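PDB 3LOP: substrate binding periplasmic protein from Ralstonia solanacearum, which binds leucine between its two lobes and probably delivers it, or related amino acids, to a membrane transporter. Local coordinates for residues G104-A109 with A286-V291; L252-P257 with G326-D331; A84-L89 with S110-D115; I9-L14 with V62-D67; F33-L38 with I265-R270. One frame throughout, in Å; residues are numbered along the deposited sequence.

Interaction 1 of 5, residues G104-A109 with A286-V291. With LEU (leucine), chain B.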
# COMPACT_ATOMS: atom_id res chain seq x y z
N GLY A 104 1.55 1.81 9.46
CA GLY A 104 1.09 1.38 8.15
C GLY A 104 1.47 2.21 6.94
O GLY A 104 0.60 2.58 6.16
N PRO A 105 2.76 2.54 6.76
CA PRO A 105 3.13 3.32 5.58
C PRO A 105 2.60 2.56 4.37
O PRO A 105 2.71 1.33 4.31
CB PRO A 105 4.66 3.36 5.66
CG PRO A 105 5.01 2.12 6.44
CD PRO A 105 3.95 2.10 7.51
N ALA A 106 2.03 3.28 3.41
CA ALA A 106 1.44 2.65 2.23
C ALA A 106 2.44 2.17 1.17
O ALA A 106 2.15 2.19 -0.02
CB ALA A 106 0.43 3.60 1.60
N THR A 107 3.61 1.73 1.63
CA THR A 107 4.65 1.22 0.75
C THR A 107 5.30 0.03 1.44
O THR A 107 5.48 0.02 2.65
CB THR A 107 5.73 2.29 0.46
OG1 THR A 107 6.96 1.65 0.10
CG2 THR A 107 5.95 3.18 1.68
N GLY A 108 5.65 -0.99 0.65
CA GLY A 108 6.29 -2.17 1.22
C GLY A 108 7.79 -2.19 1.00
O GLY A 108 8.41 -3.25 1.00
N ALA A 109 8.39 -1.01 0.82
CA ALA A 109 9.83 -0.92 0.61
C ALA A 109 10.61 -1.58 1.74
O ALA A 109 10.16 -1.60 2.89
CB ALA A 109 10.25 0.54 0.47
N ALA A 286 -8.57 1.07 0.19
CA ALA A 286 -9.45 1.58 1.24
C ALA A 286 -9.38 0.61 2.42
O ALA A 286 -9.41 1.02 3.58
CB ALA A 286 -10.89 1.69 0.72
N VAL A 287 -9.29 -0.68 2.12
CA VAL A 287 -9.19 -1.68 3.18
C VAL A 287 -7.86 -1.49 3.91
O VAL A 287 -7.80 -1.64 5.13
CB VAL A 287 -9.29 -3.11 2.60
CG1 VAL A 287 -8.87 -4.15 3.65
CG2 VAL A 287 -10.73 -3.37 2.16
N GLU A 288 -6.81 -1.15 3.17
CA GLU A 288 -5.50 -0.92 3.77
C GLU A 288 -5.58 0.23 4.78
O GLU A 288 -5.01 0.15 5.87
CB GLU A 288 -4.47 -0.59 2.68
CG GLU A 288 -3.03 -0.56 3.18
CD GLU A 288 -2.02 -0.28 2.07
OE1 GLU A 288 -2.35 -0.54 0.89
OE2 GLU A 288 -0.91 0.18 2.38
N GLY A 289 -6.31 1.28 4.42
CA GLY A 289 -6.45 2.41 5.32
C GLY A 289 -7.28 2.05 6.55
O GLY A 289 -6.98 2.48 7.67
N PHE A 290 -8.33 1.27 6.32
CA PHE A 290 -9.24 0.81 7.37
C PHE A 290 -8.43 -0.03 8.38
O PHE A 290 -8.52 0.18 9.60
CB PHE A 290 -10.33 -0.05 6.72
CG PHE A 290 -11.50 -0.38 7.62
CD1 PHE A 290 -12.55 0.51 7.78
CD2 PHE A 290 -11.57 -1.62 8.25
CE1 PHE A 290 -13.67 0.17 8.56
CE2 PHE A 290 -12.68 -1.97 9.03
CZ PHE A 290 -13.73 -1.07 9.18
N VAL A 291 -7.64 -0.96 7.86
CA VAL A 291 -6.82 -1.84 8.68
C VAL A 291 -5.76 -1.07 9.47
O VAL A 291 -5.56 -1.33 10.66
CB VAL A 291 -6.14 -2.93 7.81
CG1 VAL A 291 -5.06 -3.65 8.60
CG2 VAL A 291 -7.18 -3.93 7.33
N LEU B . 3.16 3.97 -1.79
CA LEU B . 3.02 4.00 -3.28
C LEU B . 1.64 3.51 -3.68
O LEU B . 1.22 3.85 -4.80
CB LEU B . 4.08 3.11 -3.90
CG LEU B . 5.40 3.48 -3.24
CD1 LEU B . 6.21 2.29 -3.00
CD2 LEU B . 6.12 4.47 -4.07
OXT LEU B . 1.01 2.80 -2.86
O HOH W 1 -0.35 0.15 5.09
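Glu288 reaches from helix 284-303 to the loop around Ala106, and its OE2 lies 3.4 Å from Ala106 CA. From CB, the chain leaves the helix with CG anti to the backbone N (chi1 -170°) and stays extended beyond, which carries the carboxylate to Ala106. CG passes near a water molecule. CD splits the carboxylate: OE2 faces the loop and OE1 turns to Arg285. OE2 rests against Ala106, with Ala106 CB at 3.8 Å. The water lies 2.8 Å from Glu288 OE2 and, by a weak bond, 2.8 Å from Gly104 O. OE1 forms a salt bridge with Arg285 NE. This bridge probably steadies the charged end of the side chain. Leu25 of helix 19-38 packs on both Ala106 and Glu288.

On the ligand side, the loop offers a backbone carbonyl. The amino nitrogen of the bound leucine, LEU N, donates to Ala106 O at 2.7 Å. Gln18 NE2 and Arg285 NH1 also bond to the leucine. Thr107 OG1 touches LEU CD1 at 3.3 Å. It also accepts from Ala109 N at 3.1 Å, closing an ST turn, and bonds to Thr83 OG1. Ala106 belongs to the magnesium site as well. Glu288 stands behind the loop as a second-shell partner of Arg285, which itself binds the leucine in the pocket of this periplasmic binding protein.

Interaction 2 of 5, residues L252-P257 with G326-D331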
# COMPACT_ATOMS: atom_id res chain seq x y z
N LEU A 252 -1.58 -10.90 -2.69
CA LEU A 252 -2.52 -10.37 -1.71
C LEU A 252 -1.80 -10.18 -0.38
O LEU A 252 -1.23 -11.13 0.15
CB LEU A 252 -3.68 -11.35 -1.52
CG LEU A 252 -4.53 -11.69 -2.75
CD1 LEU A 252 -5.35 -12.95 -2.49
CD2 LEU A 252 -5.42 -10.51 -3.07
N VAL A 253 -1.81 -8.95 0.14
CA VAL A 253 -1.16 -8.66 1.42
C VAL A 253 -2.17 -8.04 2.39
O VAL A 253 -1.83 -7.65 3.51
CB VAL A 253 0.05 -7.71 1.25
CG1 VAL A 253 1.09 -8.38 0.37
CG2 VAL A 253 -0.39 -6.39 0.64
N MSE A 254 -3.42 -7.96 1.94
CA MSE A 254 -4.53 -7.42 2.72
C MSE A 254 -5.76 -8.29 2.49
O MSE A 254 -5.81 -9.06 1.53
CB MSE A 254 -4.86 -6.00 2.25
CG MSE A 254 -3.95 -4.90 2.76
SE MSE A 254 -4.28 -4.53 4.62
CE MSE A 254 -2.44 -4.46 5.23
N PRO A 255 -6.76 -8.19 3.38
CA PRO A 255 -7.97 -8.99 3.20
C PRO A 255 -8.53 -8.63 1.82
O PRO A 255 -8.55 -7.46 1.43
CB PRO A 255 -8.86 -8.51 4.34
CG PRO A 255 -7.87 -8.24 5.43
CD PRO A 255 -6.76 -7.52 4.69
N ASN A 256 -8.98 -9.64 1.08
CA ASN A 256 -9.50 -9.45 -0.27
C ASN A 256 -10.93 -8.92 -0.31
O ASN A 256 -11.86 -9.58 0.15
CB ASN A 256 -9.42 -10.79 -1.01
CG ASN A 256 -9.91 -10.71 -2.45
OD1 ASN A 256 -10.21 -9.64 -2.96
ND2 ASN A 256 -9.99 -11.87 -3.10
N PRO A 257 -11.13 -7.70 -0.86
CA PRO A 257 -12.46 -7.11 -0.95
C PRO A 257 -13.45 -8.05 -1.65
O PRO A 257 -14.65 -8.00 -1.39
CB PRO A 257 -12.22 -5.84 -1.76
CG PRO A 257 -10.84 -5.45 -1.37
CD PRO A 257 -10.11 -6.77 -1.38
N GLY A 326 -10.60 -12.03 11.21
CA GLY A 326 -10.35 -13.16 10.32
C GLY A 326 -8.95 -13.74 10.35
O GLY A 326 -8.56 -14.46 9.42
N GLY A 327 -8.19 -13.45 11.39
CA GLY A 327 -6.85 -14.00 11.46
C GLY A 327 -5.77 -13.11 10.89
O GLY A 327 -4.60 -13.51 10.82
N PHE A 328 -6.14 -11.91 10.44
CA PHE A 328 -5.14 -10.99 9.92
C PHE A 328 -4.57 -10.35 11.17
O PHE A 328 -5.12 -9.39 11.72
CB PHE A 328 -5.79 -9.93 9.02
CG PHE A 328 -4.79 -9.06 8.31
CD1 PHE A 328 -4.26 -7.93 8.93
CD2 PHE A 328 -4.34 -9.39 7.04
CE1 PHE A 328 -3.31 -7.14 8.29
CE2 PHE A 328 -3.38 -8.62 6.39
CZ PHE A 328 -2.86 -7.49 7.02
N THR A 329 -3.46 -10.91 11.64
CA THR A 329 -2.82 -10.45 12.86
C THR A 329 -1.59 -9.60 12.63
O THR A 329 -0.91 -9.73 11.61
CB THR A 329 -2.42 -11.65 13.74
OG1 THR A 329 -1.58 -12.53 12.98
CG2 THR A 329 -3.65 -12.41 14.19
N VAL A 330 -1.30 -8.73 13.59
CA VAL A 330 -0.16 -7.84 13.52
C VAL A 330 0.73 -8.04 14.75
O VAL A 330 0.25 -8.04 15.88
CB VAL A 330 -0.62 -6.38 13.45
CG1 VAL A 330 0.58 -5.46 13.35
CG2 VAL A 330 -1.55 -6.18 12.27
N ASP A 331 2.02 -8.23 14.50
CA ASP A 331 3.00 -8.41 15.57
C ASP A 331 4.15 -7.42 15.35
O ASP A 331 4.95 -7.60 14.44
CB ASP A 331 3.52 -9.85 15.56
CG ASP A 331 4.68 -10.07 16.52
OD1 ASP A 331 4.89 -9.21 17.40
OD2 ASP A 331 5.38 -11.10 16.39
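A Met-aromatic contact joins selenomethionine Met254 to Phe328, linking the loop after strand 249-252 to the residues 326-331 that lead into a short strand. Met254 SE lies 4.8 Å from the centroid of the Phe328 ring and 41° off its normal, an oblique approach. Met254 CB points away from the ring, and the bends at chi2 (-73°) and chi3 bring SE and CE back to it. The methyl CE then meets Phe328 CZ at 3.5 Å.

Pro255 comes over a face of the same ring. Its CD stands 4.2 Å from the centroid and 28° off the normal, a CH-pi contact, with the two side chains roughly at right angles. Val253 O lies at the ring edge, in the ring plane, 3.4 Å from Phe328 CE2. One aromatic side chain thus meets proline over one face, a backbone oxygen at the edge and selenomethionine obliquely. The contact across the segments is otherwise apolar and buried.

Phe328 also touches Ser340, and Met254 touches Lys122. Pro255 packs on Asn262, just ahead of helix 263-275. Helix 284-303 runs alongside: its Val291 packs on both Met254 and Phe328, and its Val295 meets Val330 of strand 329-331.

Interaction 3 of 5, residues A84-L89 with S110-D115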
# COMPACT_ATOMS: atom_id res chain seq x y z
N ALA A 84 9.66 7.05 -1.78
CA ALA A 84 10.54 8.21 -1.68
C ALA A 84 10.05 9.18 -0.61
O ALA A 84 10.85 9.79 0.10
CB ALA A 84 10.64 8.93 -3.03
N ASN A 85 8.74 9.32 -0.49
CA ASN A 85 8.15 10.22 0.48
C ASN A 85 8.44 9.78 1.91
O ASN A 85 8.84 10.58 2.75
CB ASN A 85 6.64 10.34 0.25
CG ASN A 85 6.31 10.88 -1.13
OD1 ASN A 85 5.86 12.02 -1.28
ND2 ASN A 85 6.53 10.06 -2.15
N VAL A 86 8.23 8.50 2.19
CA VAL A 86 8.48 8.00 3.53
C VAL A 86 9.98 8.02 3.84
O VAL A 86 10.38 8.36 4.95
CB VAL A 86 7.94 6.58 3.72
CG1 VAL A 86 8.27 6.08 5.13
CG2 VAL A 86 6.43 6.56 3.50
N GLU A 87 10.80 7.65 2.87
CA GLU A 87 12.24 7.65 3.10
C GLU A 87 12.74 9.05 3.42
O GLU A 87 13.72 9.21 4.16
CB GLU A 87 12.98 7.05 1.90
CG GLU A 87 12.66 5.57 1.70
CD GLU A 87 13.50 4.89 0.63
OE1 GLU A 87 14.02 5.59 -0.27
OE2 GLU A 87 13.64 3.65 0.67
N ALA A 88 12.08 10.08 2.89
CA ALA A 88 12.47 11.45 3.18
C ALA A 88 12.10 11.78 4.63
O ALA A 88 12.86 12.43 5.34
CB ALA A 88 11.77 12.42 2.22
N LEU A 89 10.93 11.31 5.07
CA LEU A 89 10.52 11.55 6.45
C LEU A 89 11.54 10.93 7.41
O LEU A 89 11.83 11.48 8.47
CB LEU A 89 9.14 10.95 6.73
CG LEU A 89 7.94 11.60 6.05
CD1 LEU A 89 6.68 10.79 6.34
CD2 LEU A 89 7.78 13.03 6.54
N SER A 110 11.79 -2.11 1.41
CA SER A 110 12.62 -2.79 2.40
C SER A 110 13.07 -1.87 3.52
O SER A 110 13.35 -2.32 4.63
CB SER A 110 13.85 -3.41 1.71
OG SER A 110 14.64 -2.42 1.08
N SER A 111 13.14 -0.58 3.23
CA SER A 111 13.56 0.40 4.22
C SER A 111 12.53 0.65 5.31
O SER A 111 12.85 1.25 6.33
CB SER A 111 13.90 1.72 3.52
OG SER A 111 12.80 2.20 2.77
N MSE A 112 11.30 0.18 5.11
CA MSE A 112 10.25 0.39 6.10
C MSE A 112 10.50 -0.31 7.44
O MSE A 112 9.88 0.04 8.45
CB MSE A 112 8.89 -0.05 5.54
CG MSE A 112 8.43 0.75 4.32
SE MSE A 112 8.37 2.67 4.63
CE MSE A 112 9.74 3.22 3.38
N THR A 113 11.40 -1.29 7.45
CA THR A 113 11.71 -2.02 8.68
C THR A 113 13.02 -1.57 9.31
O THR A 113 13.60 -2.29 10.12
CB THR A 113 11.79 -3.54 8.41
OG1 THR A 113 12.70 -3.78 7.33
CG2 THR A 113 10.42 -4.10 8.07
N THR A 114 13.47 -0.37 8.97
CA THR A 114 14.74 0.14 9.50
C THR A 114 14.67 1.41 10.34
O THR A 114 15.70 2.04 10.59
CB THR A 114 15.74 0.39 8.35
OG1 THR A 114 15.28 1.49 7.55
CG2 THR A 114 15.87 -0.85 7.48
N ASP A 115 13.47 1.80 10.77
CA ASP A 115 13.32 3.01 11.58
C ASP A 115 12.46 2.73 12.80
O ASP A 115 11.33 2.25 12.67
CB ASP A 115 12.70 4.12 10.73
CG ASP A 115 12.77 5.48 11.41
OD1 ASP A 115 12.18 5.64 12.49
OD2 ASP A 115 13.43 6.38 10.86
O HOH W 2 13.82 0.75 0.66
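Glu87 OE2 is gripped by the Ser111 hydroxyl and by a water molecule. Ser111 OG donates to it at 2.7 Å, and the water donates to it at 2.9 Å. The hydroxyl meets the anti lone pair of OE2, on the side away from the other carboxylate oxygen. The same water accepts from Ser111 N at 3.0 Å, so serine side chain and backbone both lead to one carboxylate oxygen. Ser111 OG stands between the backbone N and the carbonyl carbon (chi1 57°), which turns it to Glu87 OE2. Glu87 is extended beyond CG, which takes its carboxylate from the helix to the loop.

Beside this polar pair lies an apolar one. Selenomethionine Met112 has a chain bent at chi2 and chi3, and its SE touches Val86 CG1 at 3.4 Å. Its methyl CE packs against Val86 CB at 3.8 Å and reaches Glu87 CG at 4.1 Å. The Val86 and Met112 side chains meet at a slant, while Glu87 and Met112 cross at about a right angle.

The contact lies in the lobe built on the five-stranded parallel sheet. It ties helix 83-91 to the loop joining strands 102-103 and 118-119. Residues 110-112 of this loop form a 3-10 segment. Ser111 O then accepts from Thr114 OG1 at 2.7 Å and from Thr114 N, two bonds that tighten the turn. Met90, further along the helix, packs on Ser111, Met112 and Asp115. Ser110 N is held by Glu156 OE1, and Met112 also touches Pro105 and Thr107 of the leucine pocket loop.

Interaction 4 of 5, residues I9-L14 with V62-D67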
# COMPACT_ATOMS: atom_id res chain seq x y z
N ILE A 9 -2.92 12.00 12.29
CA ILE A 9 -2.74 12.73 11.04
C ILE A 9 -2.36 11.86 9.85
O ILE A 9 -1.89 10.73 10.00
CB ILE A 9 -1.67 13.84 11.18
CG1 ILE A 9 -0.32 13.23 11.57
CG2 ILE A 9 -2.12 14.87 12.21
CD1 ILE A 9 0.83 14.23 11.53
N GLN A 10 -2.58 12.40 8.66
CA GLN A 10 -2.26 11.72 7.41
C GLN A 10 -1.78 12.75 6.39
O GLN A 10 -2.35 13.83 6.29
CB GLN A 10 -3.49 11.04 6.79
CG GLN A 10 -3.93 9.72 7.38
CD GLN A 10 -5.01 9.08 6.54
OE1 GLN A 10 -5.99 9.73 6.17
NE2 GLN A 10 -4.84 7.80 6.21
N SER A 11 -0.73 12.40 5.66
CA SER A 11 -0.24 13.25 4.58
C SER A 11 -0.25 12.28 3.42
O SER A 11 0.40 11.24 3.48
CB SER A 11 1.19 13.75 4.82
OG SER A 11 1.60 14.57 3.74
N LEU A 12 -1.00 12.60 2.38
CA LEU A 12 -1.06 11.72 1.23
C LEU A 12 -1.56 12.47 0.00
O LEU A 12 -2.01 13.61 0.10
CB LEU A 12 -1.94 10.49 1.54
CG LEU A 12 -3.08 10.65 2.54
CD1 LEU A 12 -4.11 11.63 1.99
CD2 LEU A 12 -3.72 9.29 2.81
N PRO A 13 -1.48 11.83 -1.17
CA PRO A 13 -1.92 12.44 -2.43
C PRO A 13 -3.43 12.48 -2.60
O PRO A 13 -4.06 11.45 -2.81
CB PRO A 13 -1.26 11.57 -3.50
CG PRO A 13 -0.13 10.89 -2.77
CD PRO A 13 -0.73 10.59 -1.44
N LEU A 14 -4.00 13.68 -2.51
CA LEU A 14 -5.44 13.84 -2.68
C LEU A 14 -5.72 14.45 -4.06
O LEU A 14 -6.87 14.53 -4.49
CB LEU A 14 -6.03 14.69 -1.55
CG LEU A 14 -5.94 14.01 -0.17
CD1 LEU A 14 -6.42 14.96 0.90
CD2 LEU A 14 -6.76 12.74 -0.17
N VAL A 62 7.13 16.07 3.72
CA VAL A 62 7.96 16.50 4.84
C VAL A 62 7.35 17.71 5.53
O VAL A 62 7.18 17.72 6.75
CB VAL A 62 9.39 16.84 4.38
CG1 VAL A 62 10.16 17.53 5.49
CG2 VAL A 62 10.12 15.56 3.97
N ARG A 63 7.00 18.74 4.76
CA ARG A 63 6.42 19.94 5.34
C ARG A 63 5.08 19.65 6.03
O ARG A 63 4.83 20.13 7.14
CB ARG A 63 6.23 21.03 4.28
CG ARG A 63 7.54 21.67 3.82
CD ARG A 63 7.30 22.99 3.09
NE ARG A 63 6.67 22.80 1.78
CZ ARG A 63 7.30 22.35 0.70
NH1 ARG A 63 8.59 22.04 0.77
NH2 ARG A 63 6.65 22.21 -0.44
N ASN A 64 4.23 18.87 5.37
CA ASN A 64 2.93 18.53 5.93
C ASN A 64 3.05 17.85 7.29
O ASN A 64 2.41 18.26 8.26
CB ASN A 64 2.17 17.59 5.00
CG ASN A 64 1.52 18.31 3.84
OD1 ASN A 64 1.63 19.53 3.70
ND2 ASN A 64 0.84 17.55 2.99
N VAL A 65 3.88 16.81 7.37
CA VAL A 65 4.02 16.09 8.62
C VAL A 65 4.59 16.96 9.74
O VAL A 65 4.08 16.94 10.86
CB VAL A 65 4.90 14.83 8.44
CG1 VAL A 65 5.12 14.14 9.79
CG2 VAL A 65 4.20 13.87 7.48
N ARG A 66 5.62 17.74 9.44
CA ARG A 66 6.21 18.61 10.45
C ARG A 66 5.17 19.63 10.94
O ARG A 66 5.01 19.82 12.14
CB ARG A 66 7.43 19.34 9.90
CG ARG A 66 8.02 20.35 10.87
CD ARG A 66 9.38 20.86 10.42
NE ARG A 66 10.43 19.86 10.65
CZ ARG A 66 11.20 19.35 9.70
NH1 ARG A 66 11.05 19.73 8.44
NH2 ARG A 66 12.13 18.46 10.01
N ASP A 67 4.47 20.26 10.00
CA ASP A 67 3.45 21.24 10.36
C ASP A 67 2.33 20.62 11.19
O ASP A 67 1.96 21.16 12.24
CB ASP A 67 2.83 21.88 9.11
CG ASP A 67 3.79 22.75 8.34
OD1 ASP A 67 4.73 23.30 8.95
OD2 ASP A 67 3.61 22.90 7.11
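Ser11 on strand 6-12 and Asn64 on helix 58-71 meet through one hydrogen bond. Asn64 ND2 donates to Ser11 OG at 3.2 Å, with an N-H...O angle of 154°. The hydroxyl sits close to the amide plane of Asn64. The conformations fit the pair together. Ser11 OG is anti to its own N (chi1 180°) and points to the helix. Asn64 CG lies beside the backbone N and anti to the carbonyl carbon, which swings the amide out over the strand and also brings Asn64 CB to 3.3 Å from Ser11 OG.

Both polar ends have further partners. Ser11 OG also bonds to Asp54 OD2. Asn64 OD1 bonds to Gln60 NE2, and Asn64 ND2 makes a second bond to Asp53 O. Each of these buried polar atoms has a partner.

Beside the pair, Val65 turns one branch to the strand. Its CG2 lies 4.0 Å from Ser11 CB. Ile9, two residues earlier and on the same face of the strand, points to the same helix, and its CD1 comes to 4.3 Å from Val65 O.

The strand 9-12 and helix 62-67 axes approach to 8.3 Å and run nearly antiparallel, 169° apart. Helix 58-71 connects strands 47-53 and 74-78, which flank strand 6-12 in the parallel sheet. It is the helix of a beta-alpha-beta crossover packing over strand 6-12, which lies between the two, as in Rossmann-like lobes.

Interaction 5 of 5, residues F33-L38 with I265-R270. With EDO (1,2-ethanediol), chain C.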
# COMPACT_ATOMS: atom_id res chain seq x y z
N PHE A 33 -12.41 5.39 11.67
CA PHE A 33 -12.52 6.27 12.82
C PHE A 33 -13.94 6.80 13.03
O PHE A 33 -14.38 6.93 14.17
CB PHE A 33 -11.51 7.41 12.72
CG PHE A 33 -10.08 6.96 12.92
CD1 PHE A 33 -9.75 6.10 13.96
CD2 PHE A 33 -9.08 7.39 12.06
CE1 PHE A 33 -8.43 5.68 14.15
CE2 PHE A 33 -7.76 6.97 12.24
CZ PHE A 33 -7.44 6.11 13.28
N ASP A 34 -14.66 7.08 11.95
CA ASP A 34 -16.04 7.55 12.09
C ASP A 34 -16.87 6.42 12.72
O ASP A 34 -17.71 6.66 13.57
CB ASP A 34 -16.65 7.93 10.74
CG ASP A 34 -16.14 9.25 10.21
OD1 ASP A 34 -15.64 10.07 11.01
OD2 ASP A 34 -16.26 9.49 8.99
N TRP A 35 -16.60 5.20 12.28
CA TRP A 35 -17.28 4.00 12.77
C TRP A 35 -16.96 3.81 14.25
O TRP A 35 -17.85 3.56 15.07
CB TRP A 35 -16.79 2.81 11.92
CG TRP A 35 -17.05 1.41 12.42
CD1 TRP A 35 -16.11 0.45 12.63
CD2 TRP A 35 -18.32 0.76 12.59
NE1 TRP A 35 -16.70 -0.75 12.91
CE2 TRP A 35 -18.06 -0.60 12.89
CE3 TRP A 35 -19.66 1.19 12.51
CZ2 TRP A 35 -19.07 -1.53 13.12
CZ3 TRP A 35 -20.67 0.25 12.74
CH2 TRP A 35 -20.37 -1.09 13.04
N LEU A 36 -15.68 3.95 14.60
CA LEU A 36 -15.24 3.81 15.98
C LEU A 36 -15.94 4.86 16.84
O LEU A 36 -16.41 4.57 17.95
CB LEU A 36 -13.73 3.99 16.07
CG LEU A 36 -13.08 3.88 17.45
CD1 LEU A 36 -13.29 2.48 18.01
CD2 LEU A 36 -11.60 4.19 17.34
N ASN A 37 -16.00 6.09 16.34
CA ASN A 37 -16.67 7.15 17.07
C ASN A 37 -18.16 6.85 17.22
O ASN A 37 -18.75 7.07 18.25
CB ASN A 37 -16.44 8.52 16.42
CG ASN A 37 -15.03 9.06 16.63
OD1 ASN A 37 -14.36 8.72 17.60
ND2 ASN A 37 -14.58 9.91 15.71
N LEU A 38 -18.81 6.33 16.20
CA LEU A 38 -20.23 6.03 16.38
C LEU A 38 -20.44 5.01 17.50
O LEU A 38 -21.48 4.98 18.16
CB LEU A 38 -20.82 5.47 15.09
CG LEU A 38 -21.10 6.42 13.93
CD1 LEU A 38 -21.71 5.62 12.79
CD2 LEU A 38 -22.05 7.52 14.37
N ILE A 265 -13.71 -7.44 5.77
CA ILE A 265 -14.52 -6.91 4.69
C ILE A 265 -15.95 -6.71 5.19
O ILE A 265 -16.60 -5.72 4.86
CB ILE A 265 -14.51 -7.86 3.46
CG1 ILE A 265 -13.07 -8.05 2.98
CG2 ILE A 265 -15.37 -7.29 2.34
CD1 ILE A 265 -12.30 -6.75 2.70
N ARG A 266 -16.43 -7.64 6.01
CA ARG A 266 -17.77 -7.50 6.56
C ARG A 266 -17.83 -6.27 7.46
O ARG A 266 -18.80 -5.52 7.40
CB ARG A 266 -18.20 -8.76 7.32
CG ARG A 266 -18.70 -9.85 6.38
CD ARG A 266 -19.43 -10.98 7.08
NE ARG A 266 -18.54 -11.91 7.76
CZ ARG A 266 -18.30 -11.91 9.07
NH1 ARG A 266 -18.90 -11.02 9.85
NH2 ARG A 266 -17.49 -12.82 9.59
N GLU A 267 -16.81 -6.05 8.28
CA GLU A 267 -16.82 -4.88 9.15
C GLU A 267 -16.76 -3.59 8.33
O GLU A 267 -17.41 -2.60 8.66
CB GLU A 267 -15.66 -4.91 10.15
CG GLU A 267 -15.83 -3.83 11.24
CD GLU A 267 -14.66 -3.70 12.19
OE1 GLU A 267 -13.66 -4.45 12.05
OE2 GLU A 267 -14.74 -2.84 13.09
N PHE A 268 -15.99 -3.61 7.25
CA PHE A 268 -15.87 -2.45 6.38
C PHE A 268 -17.25 -2.10 5.81
O PHE A 268 -17.66 -0.94 5.84
CB PHE A 268 -14.88 -2.74 5.24
CG PHE A 268 -14.59 -1.56 4.35
CD1 PHE A 268 -15.53 -1.12 3.42
CD2 PHE A 268 -13.37 -0.89 4.45
CE1 PHE A 268 -15.25 -0.03 2.58
CE2 PHE A 268 -13.09 0.20 3.62
CZ PHE A 268 -14.03 0.62 2.68
N ASN A 269 -17.96 -3.11 5.30
CA ASN A 269 -19.28 -2.87 4.73
C ASN A 269 -20.29 -2.44 5.78
O ASN A 269 -21.15 -1.60 5.51
CB ASN A 269 -19.78 -4.11 3.99
CG ASN A 269 -19.09 -4.30 2.66
OD1 ASN A 269 -18.73 -3.32 2.00
ND2 ASN A 269 -18.91 -5.54 2.25
N ARG A 270 -20.20 -3.00 6.99
CA ARG A 270 -21.12 -2.61 8.05
C ARG A 270 -20.82 -1.17 8.46
O ARG A 270 -21.73 -0.38 8.70
CB ARG A 270 -20.99 -3.53 9.27
CG ARG A 270 -21.54 -4.95 9.08
CD ARG A 270 -22.97 -4.95 8.55
NE ARG A 270 -23.00 -5.00 7.09
CZ ARG A 270 -23.87 -4.35 6.32
NH1 ARG A 270 -24.80 -3.58 6.87
NH2 ARG A 270 -23.82 -4.48 5.00
C1 EDO C . -12.69 10.71 12.34
O1 EDO C . -12.59 10.53 10.92
C2 EDO C . -13.12 12.14 12.65
O2 EDO C . -12.07 13.04 12.30
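Helices 19-38 and 263-275 meet at the protein surface, where Trp35 reaches across to Glu267. The indole Trp35 NE1 donates to Glu267 OE2 at 2.9 Å, with an N-H...O angle of 157°. The oxygen lies at the ring edge, nearly in the ring plane. It receives the bond on its anti lone pair, away from OE1. The carboxylate is turned well out of the plane of the indole, by 64°. Glu267 CG also lies 3.6 Å from Trp35 NE1.

Torsions place both groups. Trp35 CG is anti to its backbone N (chi1 165°), which throws the ring off the helix toward the partner. Glu267 has an extended chain, so its oxygen stands clear of its own helix. Glu267 OE1 forms a salt bridge with Lys294. With Trp35 on helix 19-38 and Lys294 on helix 284-303, the Glu267 carboxylate links three helices. Helix 19-38 follows strand 6-12 of the five-stranded parallel sheet, and helices 263-275 and 284-303 pack on it in this periplasmic-binding-protein fold. Further round the indole, Trp35 CZ3 comes to 4.2 Å from Arg270 O. Ala271 and Ala274 of helix 263-275 also touch Trp35.

A molecule of ethanediol, probably from the crystallisation liquor, donates from O1 to Asp34 OD1 at 3.1 Å. Its C1 touches Phe33 CB at 3.5 Å. The ethanediol also bonds to Leu49 N, and Asp34 OD2 pairs with Arg30.

Interaction 1 lies closest to the bound leucine and touches three of the others. Its helix 286-291 meets interaction 2, where Val287 CG1 lies 4.0 Å from Pro255 O. It also meets interaction 5, where Phe290 CD1 lies 3.7 Å from Phe268 CD2. Its loop 104-109 meets interaction 3, with Thr107 CG2 3.9 Å from Val86 CG2. Interaction 3 in turn touches interaction 4, where Leu89 CD2 packs on Val65 CG2 at 3.8 Å. Interactions 2 and 5 touch too, through Asn256 and Ile265. Interactions 3 and 5, with centres about 29 Å apart, are the most widely separated pair. The Ser11 side chain of interaction 4 is about 12 Å from the leucine.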